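PDB 4TYZ: uncharacterized protein from Leishmania infantum, which is of unknown function but ends in a GRAM domain of the PH clan, whose wider family is loosely linked to sterol binding and transfer. Local coordinates for residues Phe22-Leu32 / Ile88-Ala99; Glu58-Ile66 / Tyr100-Leu108. One frame throughout, in Å; residues are numbered along the deposited sequence.

Contact 1 of 2, residues Phe22-Leu32 / Ile88-Ala99; sequences FNCAWVEGSAL and IFLTNFLQRDQA
Cys24 sets its CB over one face of the Phe93 ring, 3.6 Å from the ring centroid and 11° off the normal. Its SG, between the backbone N and the carbonyl carbon (chi1 63°), meets the same ring obliquely as a sulfur-aromatic contact. With the roles reversed, Phe22 offers a ring face to the helix, and Ala99 CA stands 3.6 Å from the centroid of that ring, while Ala99 CB covers Phe22 CG. The Val27 side chain crosses that of Thr91 at about a right angle, in one of the two conformers of Thr91, on the sheet face that also carries Ala25. On the other face, the Trp26 indole takes Phe89 O at its edge, in plane. Backbone pairing positions the strand part of the contact. Ala25 and Thr91 form an antiparallel hydrogen-bonded pair, Ala25 N to Thr91 O and Thr91 N to Ala25 O both 2.7 Å. Strands 20-28 and 87-91 are the first and last in chain order, side by side within the antiparallel sheet of a PH-like GRAM domain. At Val27 and Phe89 the pairing is looser: Val27 N donates to Phe89 O (3.0 Å), but a water takes the place of the return bond, joining Val27 O to Phe89 N. A second water links Asn23 O to Gln95 N, at the helix N-cap, where the chains have parted. Outside the segments, Phe55 packs edge-to-face on Trp26.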
loop_
_atom_site.group_PDB
_atom_site.type_symbol
_atom_site.label_atom_id
_atom_site.label_comp_id
_atom_site.label_asym_id
_atom_site.label_seq_id
_atom_site.Cartn_x
_atom_site.Cartn_y
_atom_site.Cartn_z
ATOM N N PHE A 22 5.926 3.616 -3.176
ATOM C CA PHE A 22 6.894 2.982 -2.292
ATOM C C PHE A 22 7.102 1.517 -2.638
ATOM O O PHE A 22 6.150 0.795 -2.938
ATOM C CB PHE A 22 6.428 3.098 -0.834
ATOM C CG PHE A 22 6.378 4.510 -0.338
ATOM C CD1 PHE A 22 7.519 5.113 0.169
ATOM C CD2 PHE A 22 5.205 5.245 -0.407
ATOM C CE1 PHE A 22 7.483 6.429 0.604
ATOM C CE2 PHE A 22 5.168 6.563 0.033
ATOM C CZ PHE A 22 6.311 7.147 0.533
ATOM N N ASN A 23 8.353 1.079 -2.582
ATOM C CA ASN A 23 8.648 -0.339 -2.675
ATOM C C ASN A 23 8.241 -1.047 -1.393
ATOM O O ASN A 23 8.563 -0.583 -0.294
ATOM C CB ASN A 23 10.130 -0.561 -2.919
ATOM C CG ASN A 23 10.591 0.040 -4.224
ATOM O OD1 ASN A 23 11.237 1.091 -4.251
ATOM N ND2 ASN A 23 10.242 -0.612 -5.320
ATOM N N CYS A 24 7.550 -2.173 -1.531
ATOM C CA CYS A 24 7.174 -2.996 -0.383
ATOM C C CYS A 24 6.671 -4.331 -0.892
ATOM O O CYS A 24 6.683 -4.593 -2.093
ATOM C CB CYS A 24 6.108 -2.320 0.491
ATOM S SG CYS A 24 4.530 -2.050 -0.366
ATOM N N ALA A 25 6.238 -5.184 0.020
ATOM C CA ALA A 25 5.687 -6.460 -0.377
ATOM C C ALA A 25 4.362 -6.647 0.313
ATOM O O ALA A 25 4.161 -6.218 1.445
ATOM C CB ALA A 25 6.632 -7.597 -0.045
ATOM N N TRP A 26 3.454 -7.291 -0.394
ATOM C CA TRP A 26 2.160 -7.657 0.149
ATOM C C TRP A 26 2.289 -9.080 0.677
ATOM O O TRP A 26 2.745 -9.975 -0.040
ATOM C CB TRP A 26 1.106 -7.534 -0.947
ATOM C CG TRP A 26 -0.301 -7.804 -0.560
ATOM C CD1 TRP A 26 -0.811 -7.936 0.699
ATOM C CD2 TRP A 26 -1.389 -7.996 -1.461
ATOM N NE1 TRP A 26 -2.162 -8.189 0.632
ATOM C CE2 TRP A 26 -2.539 -8.237 -0.684
ATOM C CE3 TRP A 26 -1.503 -7.989 -2.858
ATOM C CZ2 TRP A 26 -3.795 -8.455 -1.255
ATOM C CZ3 TRP A 26 -2.750 -8.214 -3.425
ATOM C CH2 TRP A 26 -3.877 -8.435 -2.621
ATOM N N VAL A 27 1.931 -9.298 1.938
ATOM C CA VAL A 27 2.018 -10.637 2.490
ATOM C C VAL A 27 0.632 -11.088 2.902
ATOM O O VAL A 27 -0.113 -10.341 3.551
ATOM C CB VAL A 27 2.994 -10.715 3.688
ATOM C CG1 VAL A 27 2.897 -12.075 4.372
ATOM C CG2 VAL A 27 4.408 -10.490 3.210
ATOM N N GLU A 28 0.283 -12.302 2.500
ATOM C CA GLU A 28 -0.974 -12.906 2.914
ATOM C C GLU A 28 -0.693 -14.344 3.275
ATOM O O GLU A 28 -0.406 -15.167 2.405
ATOM C CB GLU A 28 -2.028 -12.810 1.815
ATOM C CG GLU A 28 -3.378 -13.375 2.229
ATOM C CD GLU A 28 -4.356 -13.406 1.079
ATOM O OE1 GLU A 28 -4.982 -12.360 0.808
ATOM O OE2 GLU A 28 -4.478 -14.474 0.438
ATOM N N GLY A 29 -0.761 -14.631 4.568
ATOM C CA GLY A 29 -0.325 -15.915 5.075
ATOM C C GLY A 29 1.112 -16.189 4.677
ATOM O O GLY A 29 2.011 -15.404 4.985
ATOM N N SER A 30 1.328 -17.289 3.966
ATOM C CA SER A 30 2.682 -17.703 3.609
ATOM C C SER A 30 3.127 -17.162 2.254
ATOM O O SER A 30 4.245 -17.435 1.812
ATOM C CB SER A 30 2.791 -19.231 3.612
ATOM O OG SER A 30 1.857 -19.827 2.720
ATOM N N ALA A 31 2.260 -16.393 1.604
ATOM C CA ALA A 31 2.579 -15.834 0.291
ATOM C C ALA A 31 3.095 -14.403 0.398
ATOM O O ALA A 31 2.492 -13.572 1.074
ATOM C CB ALA A 31 1.352 -15.875 -0.609
ATOM N N LEU A 32 4.207 -14.125 -0.278
ATOM C CA LEU A 32 4.750 -12.771 -0.345
ATOM C C LEU A 32 4.868 -12.334 -1.801
ATOM O O LEU A 32 5.391 -13.082 -2.647
ATOM C CB LEU A 32 6.127 -12.693 0.351
ATOM C CG LEU A 32 6.838 -11.329 0.315
ATOM C CD1 LEU A 32 7.664 -11.107 1.574
ATOM C CD2 LEU A 32 7.729 -11.147 -0.924
ATOM N N ILE A 88 -4.859 -5.993 5.783
ATOM C CA ILE A 88 -3.866 -6.059 4.714
ATOM C C ILE A 88 -2.488 -5.862 5.318
ATOM O O ILE A 88 -2.264 -4.891 6.043
ATOM C CB ILE A 88 -4.100 -4.977 3.648
ATOM C CG1 ILE A 88 -5.502 -5.107 3.063
ATOM C CG2 ILE A 88 -3.005 -5.030 2.582
ATOM C CD1 ILE A 88 -5.936 -3.888 2.259
ATOM N N PHE A 89 -1.580 -6.790 5.038
ATOM C CA PHE A 89 -0.222 -6.726 5.569
ATOM C C PHE A 89 0.758 -6.299 4.486
ATOM O O PHE A 89 0.909 -6.983 3.467
ATOM C CB PHE A 89 0.197 -8.074 6.144
ATOM C CG PHE A 89 -0.613 -8.509 7.329
ATOM C CD1 PHE A 89 -0.278 -8.084 8.602
ATOM C CD2 PHE A 89 -1.690 -9.363 7.172
ATOM C CE1 PHE A 89 -1.008 -8.493 9.703
ATOM C CE2 PHE A 89 -2.429 -9.780 8.276
ATOM C CZ PHE A 89 -2.083 -9.341 9.537
ATOM N N LEU A 90 1.416 -5.164 4.702
ATOM C CA LEU A 90 2.457 -4.686 3.790
ATOM C C LEU A 90 3.791 -4.702 4.516
ATOM O O LEU A 90 3.913 -4.186 5.621
ATOM C CB LEU A 90 2.142 -3.290 3.279
ATOM C CG LEU A 90 0.790 -3.160 2.582
ATOM C CD1 LEU A 90 0.431 -1.695 2.441
ATOM C CD2 LEU A 90 0.847 -3.835 1.228
ATOM N N THR A 91 4.798 -5.310 3.907
ATOM C CA THR A 91 6.078 -5.562 4.569
ATOM C C THR A 91 7.258 -5.143 3.689
ATOM O O THR A 91 7.072 -4.698 2.566
ATOM C CB THR A 91 6.243 -7.061 4.927
ATOM O OG1 THR A 91 6.447 -7.823 3.728
ATOM C CG2 THR A 91 5.017 -7.592 5.642
ATOM N N ASN A 92 8.483 -5.331 4.195
ATOM C CA ASN A 92 9.697 -5.100 3.411
ATOM C C ASN A 92 9.770 -3.686 2.831
ATOM O O ASN A 92 10.254 -3.481 1.715
ATOM C CB ASN A 92 9.801 -6.137 2.280
ATOM C CG ASN A 92 11.190 -6.206 1.662
ATOM O OD1 ASN A 92 12.205 -6.160 2.365
ATOM N ND2 ASN A 92 11.241 -6.322 0.339
ATOM N N PHE A 93 9.288 -2.702 3.587
ATOM C CA PHE A 93 9.428 -1.316 3.140
ATOM C C PHE A 93 10.886 -0.896 3.184
ATOM O O PHE A 93 11.588 -1.218 4.144
ATOM C CB PHE A 93 8.617 -0.364 4.017
ATOM C CG PHE A 93 7.158 -0.326 3.694
ATOM C CD1 PHE A 93 6.672 0.543 2.731
ATOM C CD2 PHE A 93 6.267 -1.153 4.361
ATOM C CE1 PHE A 93 5.321 0.575 2.437
ATOM C CE2 PHE A 93 4.923 -1.128 4.074
ATOM C CZ PHE A 93 4.442 -0.258 3.115
ATOM N N LEU A 94 11.334 -0.158 2.174
ATOM C CA LEU A 94 12.636 0.497 2.231
ATOM C C LEU A 94 12.537 1.828 2.973
ATOM O O LEU A 94 13.491 2.267 3.622
ATOM C CB LEU A 94 13.188 0.726 0.828
ATOM C CG LEU A 94 13.370 -0.534 -0.019
ATOM C CD1 LEU A 94 13.926 -0.167 -1.388
ATOM C CD2 LEU A 94 14.272 -1.533 0.694
ATOM N N GLN A 95 11.369 2.459 2.874
ATOM C CA GLN A 95 11.137 3.755 3.504
ATOM C C GLN A 95 9.821 3.738 4.271
ATOM O O GLN A 95 8.884 4.452 3.926
ATOM C CB GLN A 95 11.117 4.876 2.457
ATOM C CG GLN A 95 12.373 4.953 1.592
ATOM C CD GLN A 95 13.597 5.422 2.358
ATOM O OE1 GLN A 95 14.729 5.251 1.902
ATOM N NE2 GLN A 95 13.377 6.028 3.519
ATOM N N ARG A 96 9.752 2.910 5.311
ATOM C CA ARG A 96 8.474 2.712 5.996
ATOM C C ARG A 96 7.943 3.971 6.665
ATOM O O ARG A 96 6.753 4.255 6.590
ATOM C CB ARG A 96 8.562 1.611 7.045
ATOM C CG ARG A 96 7.176 1.315 7.606
ATOM C CD ARG A 96 7.185 0.233 8.633
ATOM N NE ARG A 96 7.957 0.627 9.808
ATOM C CZ ARG A 96 7.748 0.135 11.022
ATOM N NH1 ARG A 96 6.797 -0.770 11.220
ATOM N NH2 ARG A 96 8.499 0.539 12.040
ATOM N N ASP A 97 8.820 4.710 7.331
ATOM C CA ASP A 97 8.389 5.934 8.002
ATOM C C ASP A 97 7.792 6.912 6.997
ATOM O O ASP A 97 6.737 7.499 7.241
ATOM C CB ASP A 97 9.558 6.583 8.748
ATOM C CG ASP A 97 9.955 5.809 9.983
ATOM O OD1 ASP A 97 9.130 5.007 10.470
ATOM O OD2 ASP A 97 11.087 6.012 10.468
ATOM N N GLN A 98 8.463 7.073 5.863
ATOM C CA GLN A 98 7.975 7.971 4.824
ATOM C C GLN A 98 6.655 7.464 4.258
ATOM O O GLN A 98 5.742 8.254 4.020
ATOM C CB GLN A 98 8.998 8.123 3.696
ATOM C CG GLN A 98 10.217 8.958 4.046
ATOM C CD GLN A 98 11.226 8.985 2.911
ATOM O OE1 GLN A 98 10.978 8.443 1.831
ATOM N NE2 GLN A 98 12.373 9.616 3.149
ATOM N N ALA A 99 6.558 6.152 4.049
ATOM C CA ALA A 99 5.325 5.552 3.524
ATOM C C ALA A 99 4.183 5.789 4.495
ATOM O O ALA A 99 3.080 6.172 4.099
ATOM C CB ALA A 99 5.499 4.048 3.274
HETATM O O HOH W 1 9.489 1.781 0.735
HETATM O O HOH W 2 -2.467 -9.083 3.531
#

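Contact 2 of 2, residues Glu58-Ile66 / Tyr100-Leu108; sequences EYDEIKDII and YSALMSQWL
Trp107 lies with one indole face on Ile62 and Ile65, the centre of the apolar packing between strand 62-67 and helix 96-107. Ile62 CG2 sits 4.0 Å from the centroid of the five-membered ring; Ile65 CG1 stands over the six-membered ring, 14° off its normal. CG anti to the backbone N (chi1 -180°) carries the indole from the helix across to the strand. Ile65 also meets Met104 tip to tip, Ile65 CB to Met104 CE 3.6 Å, and its CG2 touches Tyr100 CE1. Tyr59, in the 3-10 turn before the strand, turns a ring face to the helix backbone at Gln106-Trp107, with Gln106 CB 3.5 Å from Tyr59 CZ. Polar contacts are few. Trp107 NE1 donates to Ile62 O at 3.1 Å and 150°, from above the carbonyl plane, and Tyr100 OH makes a weak bond to Ile65 O. Tyr59 OH is bonded to Thr40 O, in the link between strands 31-39 and 43-48. As in PH-like domains, the C-terminal helix covers one end of the curved sheet. Cohesion is therefore mainly apolar, and the stronger of the two hydrogen bonds probably helps set how the indole is turned on the two isoleucines.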
loop_
_atom_site.group_PDB
_atom_site.type_symbol
_atom_site.label_atom_id
_atom_site.label_comp_id
_atom_site.label_asym_id
_atom_site.label_seq_id
_atom_site.Cartn_x
_atom_site.Cartn_y
_atom_site.Cartn_z
ATOM N N GLU A 58 -10.257 2.431 -1.002
ATOM C CA GLU A 58 -10.489 3.858 -0.804
ATOM C C GLU A 58 -10.155 4.224 0.639
ATOM O O GLU A 58 -10.373 3.419 1.536
ATOM C CB GLU A 58 -11.956 4.202 -1.116
ATOM C CG GLU A 58 -12.176 5.292 -2.160
ATOM C CD GLU A 58 -12.243 6.703 -1.565
ATOM O OE1 GLU A 58 -11.995 6.867 -0.349
ATOM O OE2 GLU A 58 -12.549 7.659 -2.320
ATOM N N TYR A 59 -9.621 5.418 0.885
ATOM C CA TYR A 59 -9.361 5.791 2.273
ATOM C C TYR A 59 -10.624 5.741 3.131
ATOM O O TYR A 59 -10.534 5.480 4.337
ATOM C CB TYR A 59 -8.721 7.182 2.370
ATOM C CG TYR A 59 -7.369 7.191 1.725
ATOM C CD1 TYR A 59 -6.315 6.472 2.273
ATOM C CD2 TYR A 59 -7.158 7.885 0.538
ATOM C CE1 TYR A 59 -5.074 6.448 1.637
ATOM C CE2 TYR A 59 -5.931 7.877 -0.083
ATOM C CZ TYR A 59 -4.900 7.159 0.469
ATOM O OH TYR A 59 -3.676 7.160 -0.162
ATOM N N ASP A 60 -11.801 5.941 2.527
ATOM C CA ASP A 60 -13.022 5.908 3.331
ATOM C C ASP A 60 -13.454 4.471 3.655
ATOM O O ASP A 60 -14.456 4.260 4.340
ATOM C CB ASP A 60 -14.170 6.733 2.672
ATOM C CG ASP A 60 -14.731 6.144 1.362
ATOM O OD1 ASP A 60 -14.343 5.049 0.918
ATOM O OD2 ASP A 60 -15.634 6.810 0.776
ATOM N N GLU A 61 -12.662 3.498 3.206
ATOM C CA GLU A 61 -12.861 2.087 3.526
ATOM C C GLU A 61 -11.875 1.601 4.593
ATOM O O GLU A 61 -11.960 0.463 5.051
ATOM C CB GLU A 61 -12.709 1.229 2.263
ATOM C CG GLU A 61 -13.778 1.514 1.214
ATOM C CD GLU A 61 -13.645 0.646 -0.035
ATOM O OE1 GLU A 61 -14.639 -0.019 -0.399
ATOM O OE2 GLU A 61 -12.569 0.646 -0.676
ATOM N N ILE A 62 -10.942 2.466 4.968
ATOM C CA ILE A 62 -9.867 2.091 5.894
ATOM C C ILE A 62 -10.230 2.512 7.312
ATOM O O ILE A 62 -10.500 3.681 7.571
ATOM C CB ILE A 62 -8.527 2.725 5.485
ATOM C CG1 ILE A 62 -8.057 2.119 4.158
ATOM C CG2 ILE A 62 -7.466 2.512 6.578
ATOM C CD1 ILE A 62 -6.807 2.765 3.601
ATOM N N LYS A 63 -10.243 1.541 8.221
ATOM C CA LYS A 63 -10.598 1.789 9.614
ATOM C C LYS A 63 -9.397 2.208 10.462
ATOM O O LYS A 63 -9.518 3.041 11.369
ATOM C CB LYS A 63 -11.249 0.531 10.212
ATOM C CG LYS A 63 -11.611 0.631 11.696
ATOM C CD LYS A 63 -12.232 -0.677 12.166
ATOM C CE LYS A 63 -12.777 -0.555 13.579
ATOM N NZ LYS A 63 -13.534 -1.772 13.981
ATOM N N ASP A 64 -8.236 1.628 10.173
ATOM C CA ASP A 64 -7.037 1.897 10.969
ATOM C C ASP A 64 -5.803 1.540 10.174
ATOM O O ASP A 64 -5.853 0.721 9.268
ATOM C CB ASP A 64 -7.073 1.120 12.298
ATOM C CG ASP A 64 -6.163 1.714 13.359
ATOM O OD1 ASP A 64 -5.610 2.816 13.138
ATOM O OD2 ASP A 64 -6.022 1.084 14.438
ATOM N N ILE A 65 -4.693 2.187 10.507
ATOM C CA ILE A 65 -3.402 1.927 9.876
ATOM C C ILE A 65 -2.382 1.875 11.000
ATOM O O ILE A 65 -2.243 2.839 11.758
ATOM C CB ILE A 65 -3.021 3.009 8.850
ATOM C CG1 ILE A 65 -4.106 3.134 7.783
ATOM C CG2 ILE A 65 -1.661 2.701 8.210
ATOM C CD1 ILE A 65 -3.821 4.190 6.719
ATOM N N ILE A 66 -1.688 0.744 11.120
ATOM C CA ILE A 66 -0.754 0.509 12.223
ATOM C C ILE A 66 0.671 0.356 11.710
ATOM O O ILE A 66 0.900 -0.361 10.733
ATOM C CB ILE A 66 -1.139 -0.754 13.000
ATOM C CG1 ILE A 66 -2.527 -0.573 13.630
ATOM C CG2 ILE A 66 -0.094 -1.090 14.041
ATOM C CD1 ILE A 66 -3.040 -1.819 14.319
ATOM N N TYR A 100 4.454 5.557 5.774
ATOM C CA TYR A 100 3.416 5.684 6.787
ATOM C C TYR A 100 2.962 7.140 6.869
ATOM O O TYR A 100 1.765 7.422 6.944
ATOM C CB TYR A 100 3.920 5.166 8.136
ATOM C CG TYR A 100 2.884 5.231 9.224
ATOM C CD1 TYR A 100 1.977 4.197 9.409
ATOM C CD2 TYR A 100 2.824 6.324 10.077
ATOM C CE1 TYR A 100 1.019 4.258 10.413
ATOM C CE2 TYR A 100 1.885 6.387 11.085
ATOM C CZ TYR A 100 0.986 5.359 11.240
ATOM O OH TYR A 100 0.045 5.436 12.248
ATOM N N SER A 101 3.917 8.063 6.815
ATOM C CA SER A 101 3.578 9.483 6.830
ATOM C C SER A 101 2.724 9.874 5.635
ATOM O O SER A 101 1.759 10.634 5.770
ATOM C CB SER A 101 4.846 10.329 6.866
ATOM O OG SER A 101 5.495 10.166 8.115
ATOM N N ALA A 102 3.075 9.357 4.462
ATOM C CA ALA A 102 2.322 9.679 3.254
ATOM C C ALA A 102 0.901 9.110 3.342
ATOM O O ALA A 102 -0.062 9.774 2.956
ATOM C CB ALA A 102 3.047 9.161 2.024
ATOM N N LEU A 103 0.775 7.898 3.884
ATOM C CA LEU A 103 -0.538 7.303 4.143
ATOM C C LEU A 103 -1.366 8.154 5.084
ATOM O O LEU A 103 -2.517 8.454 4.780
ATOM C CB LEU A 103 -0.412 5.898 4.737
ATOM C CG LEU A 103 0.064 4.836 3.769
ATOM C CD1 LEU A 103 0.060 3.486 4.450
ATOM C CD2 LEU A 103 -0.841 4.835 2.577
ATOM N N MET A 104 -0.790 8.529 6.228
ATOM C CA MET A 104 -1.498 9.364 7.198
ATOM C C MET A 104 -2.031 10.631 6.568
ATOM O O MET A 104 -3.157 11.038 6.826
ATOM C CB MET A 104 -0.590 9.757 8.370
ATOM C CG MET A 104 -0.295 8.674 9.389
ATOM S SD MET A 104 -1.751 7.886 10.110
ATOM C CE MET A 104 -1.721 6.397 9.104
ATOM N N SER A 105 -1.212 11.257 5.731
ATOM C CA SER A 105 -1.574 12.544 5.153
ATOM C C SER A 105 -2.847 12.445 4.325
ATOM O O SER A 105 -3.671 13.359 4.333
ATOM C CB SER A 105 -0.431 13.088 4.296
ATOM O OG SER A 105 0.692 13.384 5.098
ATOM N N GLN A 106 -3.023 11.333 3.621
ATOM C CA GLN A 106 -4.217 11.193 2.796
ATOM C C GLN A 106 -5.376 10.609 3.575
ATOM O O GLN A 106 -6.518 11.012 3.386
ATOM C CB GLN A 106 -3.935 10.331 1.561
ATOM C CG GLN A 106 -2.952 10.957 0.592
ATOM C CD GLN A 106 -3.231 12.422 0.339
ATOM O OE1 GLN A 106 -4.310 12.795 -0.124
ATOM N NE2 GLN A 106 -2.264 13.263 0.657
ATOM N N TRP A 107 -5.088 9.641 4.439
ATOM C CA TRP A 107 -6.139 9.004 5.211
ATOM C C TRP A 107 -6.764 9.968 6.219
ATOM O O TRP A 107 -7.985 9.996 6.377
ATOM C CB TRP A 107 -5.578 7.768 5.915
ATOM C CG TRP A 107 -6.568 7.023 6.730
ATOM C CD1 TRP A 107 -7.772 6.531 6.323
ATOM C CD2 TRP A 107 -6.432 6.670 8.108
ATOM N NE1 TRP A 107 -8.396 5.889 7.369
ATOM C CE2 TRP A 107 -7.588 5.960 8.476
ATOM C CE3 TRP A 107 -5.432 6.882 9.063
ATOM C CZ2 TRP A 107 -7.784 5.466 9.765
ATOM C CZ3 TRP A 107 -5.625 6.385 10.345
ATOM C CH2 TRP A 107 -6.796 5.691 10.683
ATOM N N LEU A 108 -5.930 10.756 6.895
ATOM C CA LEU A 108 -6.431 11.699 7.897
ATOM C C LEU A 108 -6.955 12.993 7.264
ATOM O O LEU A 108 -7.501 13.846 7.966
ATOM C CB LEU A 108 -5.344 12.036 8.918
ATOM C CG LEU A 108 -4.689 10.898 9.702
ATOM C CD1 LEU A 108 -3.495 11.423 10.489
ATOM C CD2 LEU A 108 -5.688 10.239 10.637
#

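In the fold
Contacts 1 and 2, their centres about 15 Å apart, fasten successive parts of helix 96-107 to one sheet: contact 1 holds its first turn against strand 20-28, contact 2 its later turns against the edge strand 62-67. They meet where Phe22 CE2 lies 3.9 Å from Ala102 CB. The segments alternate along the chain, so the helix closes over strands that come both early and midway in the sequence. Ile39 and Leu44 continue the core between them: Ile39 touches Phe22, Tyr59 and Leu103, and Leu44 touches Tyr59 and Leu103. Ile78 joins them from another strand, touching Phe93, Ile65 and Tyr100. No ligand or established site marks either contact.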